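Local structure of leucine-rich-repeat protein (Methanosarcina barkeri, 4WNR) at residues D49-K54 and V120-R125; W81-D85 and K194-L198; K215-E219 and L253-I259. The protein binds guanine nucleotides as a Roco G-protein, the Roc and COR-A piece being held here, and the whole protein is predicted to have serine/threonine kinase activity. One frame throughout, in Å; residues are numbered along the deposited sequence.

Contact 1 (D49-K54 and V120-R125). With GDP (guanosine-5'-diphosphate), chain B.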
# COMPACT_ATOMS: atom_id res chain seq x y z
N ASP A 49 9.31 -3.36 10.71
CA ASP A 49 9.26 -2.44 11.86
C ASP A 49 9.87 -1.09 11.54
O ASP A 49 10.67 -0.96 10.62
CB ASP A 49 9.97 -3.04 13.07
CG ASP A 49 9.23 -4.22 13.68
OD1 ASP A 49 7.98 -4.20 13.69
OD2 ASP A 49 9.90 -5.16 14.15
N GLY A 50 9.49 -0.08 12.32
CA GLY A 50 10.05 1.26 12.19
C GLY A 50 11.53 1.27 12.50
O GLY A 50 11.99 0.52 13.37
N GLU A 51 12.28 2.12 11.80
CA GLU A 51 13.74 2.21 11.94
C GLU A 51 14.43 0.86 11.71
O GLU A 51 15.35 0.50 12.44
CB GLU A 51 14.11 2.80 13.30
CG GLU A 51 13.50 4.16 13.58
CD GLU A 51 13.91 4.74 14.92
OE1 GLU A 51 14.50 4.01 15.75
OE2 GLU A 51 13.63 5.94 15.15
N ALA A 52 13.99 0.14 10.68
CA ALA A 52 14.57 -1.15 10.32
C ALA A 52 15.49 -1.05 9.10
O ALA A 52 16.53 -1.70 9.04
CB ALA A 52 13.47 -2.16 10.05
N GLY A 53 15.09 -0.22 8.13
CA GLY A 53 15.86 -0.03 6.90
C GLY A 53 15.05 0.10 5.62
O GLY A 53 15.60 -0.07 4.53
N LYS A 54 13.76 0.40 5.73
CA LYS A 54 12.85 0.39 4.58
C LYS A 54 13.10 1.56 3.63
O LYS A 54 13.24 1.37 2.42
CB LYS A 54 11.39 0.42 5.04
CG LYS A 54 11.00 -0.75 5.93
CD LYS A 54 9.50 -0.77 6.22
CE LYS A 54 9.03 0.42 7.03
NZ LYS A 54 9.69 0.52 8.36
N VAL A 120 11.79 -5.97 5.45
CA VAL A 120 13.07 -5.50 5.99
C VAL A 120 13.15 -5.78 7.49
O VAL A 120 12.23 -5.46 8.25
CB VAL A 120 13.26 -3.99 5.75
CG1 VAL A 120 14.68 -3.57 6.14
CG2 VAL A 120 12.99 -3.64 4.30
N LEU A 121 14.26 -6.38 7.91
CA LEU A 121 14.48 -6.77 9.31
C LEU A 121 15.81 -6.25 9.82
O LEU A 121 16.66 -5.81 9.05
CB LEU A 121 14.45 -8.29 9.44
CG LEU A 121 13.19 -9.01 8.96
CD1 LEU A 121 13.43 -10.52 8.93
CD2 LEU A 121 11.99 -8.67 9.83
N ASP A 122 15.99 -6.31 11.14
CA ASP A 122 17.27 -5.98 11.78
C ASP A 122 17.44 -6.75 13.09
O ASP A 122 16.50 -7.36 13.60
CB ASP A 122 17.40 -4.47 12.02
CG ASP A 122 16.35 -3.93 12.96
OD1 ASP A 122 15.24 -4.50 13.02
OD2 ASP A 122 16.63 -2.91 13.63
N SER A 123 18.66 -6.72 13.63
CA SER A 123 19.03 -7.53 14.79
C SER A 123 18.37 -7.09 16.09
O SER A 123 17.83 -7.91 16.82
CB SER A 123 20.55 -7.55 14.96
OG SER A 123 21.06 -6.23 15.08
N ARG A 124 18.42 -5.78 16.37
CA ARG A 124 17.96 -5.23 17.65
C ARG A 124 16.62 -5.81 18.11
O ARG A 124 16.47 -6.18 19.27
CB ARG A 124 17.89 -3.70 17.58
CG ARG A 124 19.25 -3.02 17.57
CD ARG A 124 19.17 -1.56 17.99
NE ARG A 124 18.56 -0.71 16.97
CZ ARG A 124 19.18 -0.24 15.89
NH1 ARG A 124 20.45 -0.54 15.64
NH2 ARG A 124 18.52 0.54 15.04
N ARG A 125 15.66 -5.88 17.19
CA ARG A 125 14.38 -6.52 17.47
C ARG A 125 14.50 -8.02 17.21
O ARG A 125 14.50 -8.46 16.06
CB ARG A 125 13.27 -5.90 16.62
CG ARG A 125 13.04 -4.42 16.92
CD ARG A 125 12.11 -3.76 15.92
NE ARG A 125 12.23 -2.30 15.97
CZ ARG A 125 13.23 -1.60 15.44
NH1 ARG A 125 14.23 -2.20 14.81
NH2 ARG A 125 13.23 -0.27 15.55
PB GDP B . 12.53 3.18 8.28
O1B GDP B . 13.30 1.78 8.19
O2B GDP B . 11.62 3.25 6.95
O3B GDP B . 11.70 3.28 9.50
O3A GDP B . 13.56 4.40 8.10
PA GDP B . 15.16 4.23 8.05
O1A GDP B . 15.58 3.05 7.27
O2A GDP B . 15.66 5.60 7.36
O5' GDP B . 15.70 4.29 9.57
C5' GDP B . 16.74 3.45 9.97
C4' GDP B . 17.83 4.31 10.65
O4' GDP B . 19.03 3.52 10.71
C3' GDP B . 18.20 5.56 9.85
O3' GDP B . 18.80 6.53 10.72
C2' GDP B . 19.22 5.04 8.86
O2' GDP B . 20.18 6.06 8.53
C1' GDP B . 19.91 3.91 9.61
N9 GDP B . 20.18 2.72 8.75
C8 GDP B . 19.42 2.19 7.79
N7 GDP B . 20.05 1.14 7.28
C5 GDP B . 21.21 1.01 7.92
C6 GDP B . 22.19 0.11 7.78
O6 GDP B . 22.12 -0.79 6.94
N1 GDP B . 23.32 0.20 8.60
C2 GDP B . 23.38 1.23 9.54
N2 GDP B . 24.44 1.34 10.34
N3 GDP B . 22.36 2.10 9.64
C4 GDP B . 21.29 1.98 8.83

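Contact 2 (W81-D85 and K194-L198). With SO4 (sulfate ion), chain F.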
# COMPACT_ATOMS: atom_id res chain seq x y z
N TRP A 81 9.28 3.49 -10.26
CA TRP A 81 10.54 2.99 -10.81
C TRP A 81 10.29 2.12 -12.03
O TRP A 81 9.19 1.60 -12.21
CB TRP A 81 11.28 2.19 -9.73
CG TRP A 81 12.65 1.71 -10.11
CD1 TRP A 81 13.71 2.48 -10.50
CD2 TRP A 81 13.12 0.36 -10.12
NE1 TRP A 81 14.80 1.69 -10.75
CE2 TRP A 81 14.47 0.38 -10.53
CE3 TRP A 81 12.52 -0.87 -9.82
CZ2 TRP A 81 15.23 -0.78 -10.65
CZ3 TRP A 81 13.28 -2.03 -9.94
CH2 TRP A 81 14.63 -1.97 -10.36
N GLY A 82 11.30 1.97 -12.88
CA GLY A 82 11.19 1.11 -14.05
C GLY A 82 12.53 0.61 -14.57
O GLY A 82 13.57 1.22 -14.32
N PHE A 83 12.49 -0.52 -15.26
CA PHE A 83 13.67 -1.09 -15.92
C PHE A 83 13.25 -1.85 -17.17
O PHE A 83 12.11 -2.32 -17.27
CB PHE A 83 14.44 -2.00 -14.96
CG PHE A 83 13.66 -3.20 -14.49
CD1 PHE A 83 12.80 -3.09 -13.41
CD2 PHE A 83 13.81 -4.43 -15.11
CE1 PHE A 83 12.09 -4.20 -12.96
CE2 PHE A 83 13.09 -5.53 -14.68
CZ PHE A 83 12.23 -5.42 -13.60
N LYS A 84 14.17 -1.98 -18.12
CA LYS A 84 13.88 -2.63 -19.39
C LYS A 84 14.51 -4.02 -19.45
O LYS A 84 15.73 -4.16 -19.46
CB LYS A 84 14.38 -1.78 -20.56
CG LYS A 84 13.81 -2.18 -21.91
CD LYS A 84 14.16 -1.19 -23.00
CE LYS A 84 13.45 -1.52 -24.30
NZ LYS A 84 13.79 -0.56 -25.39
N ASP A 85 13.67 -5.05 -19.45
CA ASP A 85 14.12 -6.43 -19.67
C ASP A 85 13.85 -6.79 -21.11
O ASP A 85 12.69 -6.95 -21.51
CB ASP A 85 13.36 -7.39 -18.76
CG ASP A 85 13.63 -8.85 -19.11
OD1 ASP A 85 14.77 -9.31 -18.92
OD2 ASP A 85 12.68 -9.54 -19.56
N LYS A 194 14.55 -7.84 -9.54
CA LYS A 194 14.25 -7.75 -10.98
C LYS A 194 13.74 -9.08 -11.53
O LYS A 194 12.80 -9.11 -12.32
CB LYS A 194 15.49 -7.30 -11.76
CG LYS A 194 15.88 -5.85 -11.56
CD LYS A 194 17.26 -5.57 -12.13
CE LYS A 194 17.72 -4.15 -11.85
NZ LYS A 194 17.04 -3.15 -12.72
N LYS A 195 14.37 -10.17 -11.11
CA LYS A 195 14.03 -11.50 -11.62
C LYS A 195 12.66 -11.96 -11.14
O LYS A 195 11.87 -12.49 -11.92
CB LYS A 195 15.11 -12.52 -11.21
CG LYS A 195 14.95 -13.89 -11.86
CD LYS A 195 16.29 -14.54 -12.18
CE LYS A 195 17.06 -14.96 -10.93
NZ LYS A 195 16.50 -16.18 -10.30
N GLU A 196 12.37 -11.74 -9.86
CA GLU A 196 11.08 -12.13 -9.27
C GLU A 196 9.93 -11.22 -9.70
O GLU A 196 8.78 -11.65 -9.74
CB GLU A 196 11.18 -12.18 -7.74
CG GLU A 196 12.06 -13.29 -7.20
CD GLU A 196 11.55 -14.69 -7.54
OE1 GLU A 196 10.32 -14.88 -7.62
OE2 GLU A 196 12.38 -15.60 -7.72
N LEU A 197 10.25 -9.96 -10.02
CA LEU A 197 9.25 -9.01 -10.54
C LEU A 197 8.70 -9.45 -11.90
O LEU A 197 7.52 -9.25 -12.18
CB LEU A 197 9.84 -7.60 -10.65
CG LEU A 197 9.85 -6.76 -9.36
CD1 LEU A 197 10.78 -5.57 -9.52
CD2 LEU A 197 8.45 -6.31 -8.99
N LEU A 198 9.55 -10.04 -12.73
CA LEU A 198 9.14 -10.56 -14.03
C LEU A 198 8.25 -11.80 -13.92
O LEU A 198 7.42 -12.05 -14.79
CB LEU A 198 10.37 -10.90 -14.88
CG LEU A 198 11.28 -9.72 -15.25
CD1 LEU A 198 12.64 -10.23 -15.72
CD2 LEU A 198 10.64 -8.85 -16.32
S SO4 F . 18.62 -17.16 -7.20
O1 SO4 F . 19.50 -17.52 -8.33
O2 SO4 F . 18.36 -18.36 -6.37
O3 SO4 F . 19.27 -16.13 -6.37
O4 SO4 F . 17.34 -16.64 -7.72

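Contact 3 (K215-E219 and L253-I259)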
# COMPACT_ATOMS: atom_id res chain seq x y z
N LYS A 215 -7.02 4.03 -16.64
CA LYS A 215 -5.93 4.03 -15.67
C LYS A 215 -5.19 5.36 -15.66
O LYS A 215 -5.04 5.99 -14.61
CB LYS A 215 -4.96 2.88 -15.96
CG LYS A 215 -3.77 2.79 -15.02
CD LYS A 215 -2.93 1.56 -15.31
CE LYS A 215 -1.55 1.65 -14.67
NZ LYS A 215 -0.65 2.60 -15.38
N THR A 216 -4.73 5.79 -16.83
CA THR A 216 -3.96 7.03 -16.97
C THR A 216 -4.79 8.28 -16.64
O THR A 216 -4.25 9.29 -16.19
CB THR A 216 -3.36 7.18 -18.38
OG1 THR A 216 -4.39 6.99 -19.36
CG2 THR A 216 -2.26 6.16 -18.61
N LYS A 217 -6.10 8.20 -16.88
CA LYS A 217 -7.02 9.28 -16.52
C LYS A 217 -7.04 9.48 -15.00
O LYS A 217 -6.95 10.60 -14.51
CB LYS A 217 -8.43 8.97 -17.04
CG LYS A 217 -9.44 10.09 -16.89
CD LYS A 217 -9.15 11.27 -17.82
CE LYS A 217 -10.36 12.17 -17.97
NZ LYS A 217 -10.86 12.71 -16.67
N LEU A 218 -7.16 8.36 -14.28
CA LEU A 218 -7.19 8.38 -12.81
C LEU A 218 -5.87 8.85 -12.20
O LEU A 218 -5.87 9.53 -11.17
CB LEU A 218 -7.53 6.98 -12.27
CG LEU A 218 -8.95 6.48 -12.55
CD1 LEU A 218 -9.03 4.97 -12.40
CD2 LEU A 218 -9.96 7.16 -11.63
N GLU A 219 -4.76 8.49 -12.83
CA GLU A 219 -3.43 8.86 -12.33
C GLU A 219 -3.19 10.37 -12.36
O GLU A 219 -2.64 10.93 -11.42
CB GLU A 219 -2.33 8.15 -13.14
CG GLU A 219 -2.20 6.67 -12.81
CD GLU A 219 -1.22 5.94 -13.71
OE1 GLU A 219 -0.44 6.61 -14.43
OE2 GLU A 219 -1.23 4.69 -13.71
N LEU A 253 -6.70 -2.06 -10.48
CA LEU A 253 -6.30 -0.70 -10.10
C LEU A 253 -6.02 -0.58 -8.60
O LEU A 253 -5.13 0.17 -8.19
CB LEU A 253 -7.37 0.32 -10.51
CG LEU A 253 -7.52 0.58 -12.02
CD1 LEU A 253 -8.82 1.32 -12.30
CD2 LEU A 253 -6.34 1.35 -12.57
N ASN A 254 -6.78 -1.31 -7.79
CA ASN A 254 -6.54 -1.36 -6.35
C ASN A 254 -5.21 -2.04 -6.03
O ASN A 254 -4.41 -1.53 -5.24
CB ASN A 254 -7.68 -2.10 -5.65
CG ASN A 254 -7.54 -2.10 -4.14
OD1 ASN A 254 -7.29 -1.06 -3.53
ND2 ASN A 254 -7.69 -3.27 -3.52
N ASP A 255 -4.97 -3.18 -6.67
CA ASP A 255 -3.74 -3.95 -6.48
C ASP A 255 -2.51 -3.23 -7.05
O ASP A 255 -1.42 -3.36 -6.50
CB ASP A 255 -3.87 -5.34 -7.12
CG ASP A 255 -4.96 -6.18 -6.46
OD1 ASP A 255 -5.69 -5.65 -5.60
OD2 ASP A 255 -5.08 -7.37 -6.81
N LEU A 256 -2.70 -2.48 -8.13
CA LEU A 256 -1.62 -1.70 -8.73
C LEU A 256 -1.29 -0.44 -7.93
O LEU A 256 -0.21 0.13 -8.08
CB LEU A 256 -1.98 -1.29 -10.17
CG LEU A 256 -2.09 -2.43 -11.19
CD1 LEU A 256 -2.62 -1.90 -12.51
CD2 LEU A 256 -0.75 -3.13 -11.38
N GLY A 257 -2.22 -0.02 -7.08
CA GLY A 257 -2.02 1.15 -6.23
C GLY A 257 -2.46 2.46 -6.87
O GLY A 257 -2.12 3.54 -6.38
N VAL A 258 -3.22 2.37 -7.95
CA VAL A 258 -3.77 3.56 -8.63
C VAL A 258 -4.88 4.15 -7.77
O VAL A 258 -4.99 5.36 -7.63
CB VAL A 258 -4.30 3.22 -10.03
CG1 VAL A 258 -4.88 4.47 -10.70
CG2 VAL A 258 -3.20 2.63 -10.90
N ILE A 259 -5.71 3.26 -7.22
CA ILE A 259 -6.74 3.64 -6.25
C ILE A 259 -6.63 2.78 -5.00
O ILE A 259 -5.89 1.79 -4.98
CB ILE A 259 -8.16 3.49 -6.84
CG1 ILE A 259 -8.44 2.04 -7.25
CG2 ILE A 259 -8.34 4.43 -8.02
CD1 ILE A 259 -9.87 1.77 -7.65

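Contact 1 (D49-K54 and V120-R125)
Arg125 lays one face of its guanidinium over the carbonyl oxygen of Gly50, and yet no hydrogen bond joins 49-54 to 120-125. Gly50 O lies over the face, where the angle is too poor for a bond; in its own segment NH1 of Arg125 makes a salt bridge with OD2 of Asp122 at 2.8 Å, which helps to set the turn of the group. The Arg125 chain, extended from CG to NE, passes Asp49 in the opposite sense, with carboxylate and guanidinium planes 42° apart. OD2 of Asp49 stays 4.1 Å from NE of Arg125, beyond a salt bridge. Arg124, further out, answers to Glu154 instead.

Deeper in, Val120 supplies the apolar floor. Its CG1, anti to the backbone N (chi1 -172°), packs 3.7 Å from C of Gly53, and CG2 meets CG of Lys54 at 3.9 Å. Bends at the last two torsions of Lys54 fold its chain back, and NZ bonds to O of Asp49 at 2.9 Å from well above the carbonyl plane, with a weak second bond to Gly48. NZ is also 3.6 Å from O3B of GDP, its charge probably helping to balance the diphosphate.

The amides of the same loop converge on the beta-phosphate: O1B of GDP accepts from N of Gly53 at 2.7 Å and from N of Lys54 at 2.9 Å, with a weak bond from Ala52, while Glu51 N serves O3B. Gly53 is the N-cap of the helix that follows. A strand-loop-helix whose backbone amides cradle phosphate beside a lysine is the P-loop (Walker A) of the G-protein fold.

Contact 2 (W81-D85 and K194-L198)
Phe83 presents one ring face to the aliphatic part of Lys194: CG of Lys194 stands 4.1 Å from the centroid of the Phe83 ring and 8° off its normal, a CH-pi contact over the centre. Beyond CG the lysine runs on past the ring, opposite in sense to the phenylalanine, and bends at chi4 (-75°), which carries NZ to 3.6 Å from CB of Phe83. The same NZ lies 3.6 Å from CH2 of Trp81, whose side chain Lys194 crosses at about a right angle. Leu197 fills in behind, its CD1 3.9 Å from CE1 of Phe83 and close to the plane of the indole at its edge. At the far end both methyls of Leu198 rest against the Asp85 carboxylate, CD1 of Leu198 3.8 Å from CG of Asp85.

The second shell sets these groups in place. Backbone bonds from Trp81 to Val92 and from Phe83 to Ile90 fix the hairpin strand, the axes of 81-85 and 194-198 stand 79° apart, and Leu197 is also seated on Val42 and Val44 of the central sheet. Lys195 points away, toward a sulfate probably from the crystallisation liquor.

Since no hydrogen bond spans the two segments, cohesion here probably rests on apolar burial and the CH-pi contact.

Contact 3 (K215-E219 and L253-I259)
Helix residues Lys215 and Leu253 approach to 7.3 Å between CA atoms, and a turn further along the first helix Glu219 comes within 6.5 Å (CA to CA) of Val258, segment 253-259 having left its helix by a Schellman motif in which Val258 N bonds to Leu253 O and Gly257 N to Asn254 O around the positive phi of Gly257. That turn swings Val258 back against the first helix. Its CG1 meets CB of Leu218 at 4.0 Å and its CG2 faces OE2 of Glu219. Leu253 divides its methyls: CD1 touches CD1 of Leu218 at 3.7 Å, the side chains crossing at about a right angle, whereas CD2 lies 3.8 Å from CG of Lys215.

With CG anti to the backbone N (chi1 179°), Lys215 runs its methylenes along this apolar surface, then bends at chi4 to bring NZ 2.7 Å from OE2 of Glu219, on the syn side. Glu41 gives the buried ammonium a second salt bridge. A methionine in place of Lys215 removes the charge and would probably leave Glu219 and Glu41 without their shared mate.

Two COR-A helices thus meet against the Roc sheet: Leu256 touches Leu39 and Glu41 of strand 36-47, Trp207 of strand 206-208 borders Lys215 and Leu256, and Tyr231 of helix 228-237 touches Leu253.

Overall arrangement
From the N terminus, strand 36-47 leads into 49-54, which opens contact 1; 81-85 opens contact 2 before 120-125 closes the first, and 194-198 closes the second, so the two loops cross. Both reach the same Roc sheet, contact 1 at the nucleotide end and contact 2 at its hairpin, where the last Roc helix returns, with centres about 25 Å apart. Contact 3 follows in series, 215-219 and 253-259 enclosing a short, mostly helical excursion of COR-A. It lies across the chain's centre from contact 1, nearest atoms about 17 Å apart, and its nearest atoms are about 10 Å from those of contact 2. Contact 3 sits where COR-A abuts the Roc strand that precedes the phosphate loop.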